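Local coordinates for protein inorganic pyrophosphatase (Anaplasma phagocytophilum, PDB 3LD3) that probably catalyses the magnesium-dependent hydrolysis of inorganic diphosphate to two phosphate ions, working as a homohexamer, at residues F79-V91 with K184-K196. Sequence-based numbering, arbitrary orientation.
Sequences FIPNTIAGDGDPV and KELIRSAIIAAKK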
# COMPACT_ATOMS: atom_id res chain seq x y z
N PHE A 79 8.97 21.95 3.39
CA PHE A 79 9.49 23.31 3.59
C PHE A 79 10.07 23.97 2.34
O PHE A 79 10.50 23.30 1.39
CB PHE A 79 10.55 23.31 4.71
CG PHE A 79 11.85 22.68 4.30
CD1 PHE A 79 12.90 23.43 3.83
CD2 PHE A 79 12.00 21.29 4.36
CE1 PHE A 79 14.09 22.84 3.44
CE2 PHE A 79 13.19 20.69 3.95
CZ PHE A 79 14.24 21.45 3.49
N ILE A 80 10.05 25.30 2.34
CA ILE A 80 10.67 26.07 1.26
C ILE A 80 12.15 26.28 1.58
O ILE A 80 12.50 26.92 2.60
CB ILE A 80 9.99 27.46 1.06
CG1 ILE A 80 8.47 27.34 0.91
CG2 ILE A 80 10.60 28.14 -0.15
CD1 ILE A 80 7.73 28.70 0.88
N PRO A 81 13.04 25.74 0.75
CA PRO A 81 14.47 26.00 0.99
C PRO A 81 14.84 27.48 0.96
O PRO A 81 14.23 28.26 0.24
CB PRO A 81 15.15 25.27 -0.19
CG PRO A 81 14.21 24.25 -0.63
CD PRO A 81 12.83 24.87 -0.43
N ASN A 82 15.84 27.84 1.76
CA ASN A 82 16.38 29.19 1.72
C ASN A 82 15.38 30.24 2.18
O ASN A 82 15.29 31.32 1.57
CB ASN A 82 16.83 29.55 0.31
CG ASN A 82 18.25 29.39 0.13
OD1 ASN A 82 18.80 28.32 0.41
ND2 ASN A 82 18.90 30.45 -0.35
N THR A 83 14.62 29.89 3.21
CA THR A 83 13.70 30.79 3.85
C THR A 83 13.92 30.79 5.36
O THR A 83 14.33 29.77 5.94
CB THR A 83 12.22 30.48 3.51
OG1 THR A 83 11.87 29.15 3.94
CG2 THR A 83 11.97 30.66 2.03
N ILE A 84 13.68 31.93 5.98
CA ILE A 84 13.66 32.03 7.45
C ILE A 84 12.36 32.67 7.90
O ILE A 84 12.19 33.87 7.76
CB ILE A 84 14.87 32.81 8.00
CG1 ILE A 84 16.17 32.12 7.65
CG2 ILE A 84 14.77 32.92 9.55
CD1 ILE A 84 17.40 32.89 8.04
N ALA A 85 11.44 31.86 8.42
CA ALA A 85 10.14 32.31 8.91
C ALA A 85 10.31 32.96 10.29
O ALA A 85 11.40 32.98 10.84
CB ALA A 85 9.18 31.16 8.99
N GLY A 86 9.21 33.46 10.84
CA GLY A 86 9.22 34.17 12.12
C GLY A 86 9.84 33.40 13.26
O GLY A 86 10.47 33.99 14.14
N ASP A 87 9.68 32.08 13.25
CA ASP A 87 10.21 31.24 14.30
C ASP A 87 11.65 30.75 14.06
O ASP A 87 12.13 29.92 14.82
CB ASP A 87 9.27 30.06 14.57
CG ASP A 87 9.26 29.01 13.44
OD1 ASP A 87 9.91 29.21 12.41
OD2 ASP A 87 8.59 27.97 13.60
N GLY A 88 12.32 31.26 13.02
CA GLY A 88 13.74 30.93 12.73
C GLY A 88 13.96 29.76 11.78
O GLY A 88 15.06 29.54 11.27
N ASP A 89 12.90 28.99 11.56
CA ASP A 89 12.95 27.84 10.66
C ASP A 89 12.47 28.22 9.26
O ASP A 89 11.84 29.23 9.08
CB ASP A 89 12.06 26.75 11.22
CG ASP A 89 12.62 26.13 12.49
OD1 ASP A 89 13.86 26.21 12.73
OD2 ASP A 89 11.81 25.53 13.24
N PRO A 90 12.74 27.38 8.27
CA PRO A 90 12.15 27.63 6.97
C PRO A 90 10.61 27.57 6.99
O PRO A 90 10.02 27.00 7.90
CB PRO A 90 12.74 26.52 6.08
CG PRO A 90 13.86 25.94 6.88
CD PRO A 90 13.51 26.12 8.29
N VAL A 91 9.98 28.21 6.01
CA VAL A 91 8.53 28.23 5.91
C VAL A 91 8.01 26.83 5.63
O VAL A 91 8.52 26.14 4.74
CB VAL A 91 8.09 29.13 4.74
CG1 VAL A 91 6.55 29.07 4.55
CG2 VAL A 91 8.58 30.60 4.94
N LYS A 184 1.72 34.79 0.13
CA LYS A 184 2.84 35.25 -0.66
C LYS A 184 3.69 36.32 0.07
O LYS A 184 4.91 36.31 -0.04
CB LYS A 184 2.39 35.70 -2.08
CG LYS A 184 1.83 34.52 -2.87
CD LYS A 184 1.45 34.79 -4.33
CE LYS A 184 0.17 35.44 -4.46
NZ LYS A 184 -0.29 35.76 -5.88
N GLU A 185 3.06 37.24 0.81
CA GLU A 185 3.83 38.27 1.51
C GLU A 185 4.63 37.65 2.67
O GLU A 185 5.76 38.06 2.92
CB GLU A 185 2.91 39.42 1.96
CG GLU A 185 3.64 40.57 2.62
CD GLU A 185 4.47 41.41 1.68
OE1 GLU A 185 4.34 41.29 0.43
OE2 GLU A 185 5.26 42.24 2.20
N LEU A 186 4.05 36.66 3.33
CA LEU A 186 4.77 35.91 4.38
C LEU A 186 6.05 35.26 3.82
O LEU A 186 7.14 35.32 4.43
CB LEU A 186 3.86 34.86 4.99
CG LEU A 186 4.38 33.96 6.12
CD1 LEU A 186 3.29 33.63 7.14
CD2 LEU A 186 5.00 32.69 5.55
N ILE A 187 5.90 34.62 2.67
CA ILE A 187 7.02 33.99 1.95
C ILE A 187 8.08 35.03 1.55
O ILE A 187 9.27 34.84 1.77
CB ILE A 187 6.51 33.16 0.75
CG1 ILE A 187 5.65 31.98 1.25
CG2 ILE A 187 7.68 32.67 -0.12
CD1 ILE A 187 4.84 31.34 0.17
N ARG A 188 7.63 36.15 0.99
CA ARG A 188 8.53 37.25 0.64
C ARG A 188 9.40 37.65 1.84
O ARG A 188 10.62 37.76 1.71
CB ARG A 188 7.73 38.47 0.15
CG ARG A 188 8.39 39.80 0.43
CD ARG A 188 7.47 40.96 0.11
NE ARG A 188 8.14 42.23 0.33
CZ ARG A 188 8.94 42.79 -0.56
NH1 ARG A 188 9.18 42.16 -1.71
NH2 ARG A 188 9.51 43.96 -0.30
N SER A 189 8.76 37.89 2.97
CA SER A 189 9.43 38.24 4.23
C SER A 189 10.47 37.22 4.65
O SER A 189 11.57 37.58 5.07
CB SER A 189 8.44 38.42 5.36
OG SER A 189 7.74 39.62 5.16
N ALA A 190 10.12 35.94 4.51
CA ALA A 190 11.03 34.84 4.86
C ALA A 190 12.21 34.71 3.88
O ALA A 190 13.31 34.35 4.28
CB ALA A 190 10.26 33.54 4.97
N ILE A 191 11.99 35.03 2.61
CA ILE A 191 13.06 35.07 1.63
C ILE A 191 14.03 36.22 1.93
O ILE A 191 15.24 36.05 1.83
CB ILE A 191 12.50 35.19 0.18
CG1 ILE A 191 11.72 33.91 -0.18
CG2 ILE A 191 13.62 35.52 -0.81
CD1 ILE A 191 10.93 34.02 -1.46
N ILE A 192 13.50 37.39 2.26
CA ILE A 192 14.32 38.54 2.65
C ILE A 192 15.10 38.23 3.93
O ILE A 192 16.27 38.56 4.03
CB ILE A 192 13.48 39.81 2.87
CG1 ILE A 192 12.88 40.28 1.55
CG2 ILE A 192 14.34 40.91 3.51
CD1 ILE A 192 11.71 41.30 1.74
N ALA A 193 14.45 37.59 4.90
CA ALA A 193 15.14 37.22 6.13
C ALA A 193 16.33 36.28 5.83
O ALA A 193 17.38 36.38 6.47
CB ALA A 193 14.16 36.60 7.13
N ALA A 194 16.18 35.39 4.84
CA ALA A 194 17.25 34.47 4.48
C ALA A 194 18.43 35.16 3.78
O ALA A 194 19.57 34.72 3.94
CB ALA A 194 16.72 33.33 3.62
N LYS A 195 18.15 36.22 3.01
CA LYS A 195 19.21 37.01 2.36
C LYS A 195 20.02 37.79 3.40
O LYS A 195 21.24 37.88 3.29
CB LYS A 195 18.63 37.97 1.32
N LYS A 196 19.32 38.36 4.39
CA LYS A 196 19.97 39.11 5.49
C LYS A 196 20.78 38.20 6.39
O LYS A 196 21.46 38.68 7.31
CB LYS A 196 18.93 39.86 6.33
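The extended backbone of Thr-83 and Ile-84 lies against the C-terminal helix at Ala-190, and Ile-84 N donates a nearly straight hydrogen bond to Ala-190 O (3.0 Å, N-H...O angle 175°). That donor stands above the carbonyl plane; Ala-194 N, the regular helical partner of the same oxygen, comes from the opposite face, so the carbonyl is gripped twice without losing its place in the helix. In return Ala-190 CA makes a CA-H...O contact with Ile-84 O at 3.3 Å. The small side chains of the helix probably permit so close an approach: the methyl of Ala-193 touches Ile-84 O, and that of Ala-194 abuts Asn-82 O at 3.2 Å. Ile-84 lays its side chain along the helix surface, CB against Ala-193 CB and CD1 reaching Ala-193 O and Ala-194 CA. In this pyrophosphatase-family fold the loop links strands 76-79 and 92-95 of the central sheet, and helix 180-195 packs against this loop and, through Leu-186 and Ile-187, against strands 122-131 and 37-41. Farther round the loop, the type I turn from Ala-85 to Gly-88 carries Asp-87, a predicted magnesium ligand, whose OD1 accepts from Asp-89 N in an Asx turn. Val-91 sets both methyls on the helix: with CG1 anti to the backbone N (chi1 175°), CG1 meets Leu-186 CD2 at 4.1 Å while CG2, which also touches that methyl, presses tightly on Ala-190 CB at 3.4 Å. Val-127 of strand 122-131 touches both Val-91 and Leu-186. Ile-80 and Ile-187 cross at about a right angle, Ile-80 CD1 lying 3.9 Å from Ile-187 CG1, and both also rest on Val-37. Thr-83 sets CG2 against Ile-191 CG1 (3.9 Å), while its OG1 donates to Ile-80 O and accepts from Val-91 N, tying the two ends of the loop together.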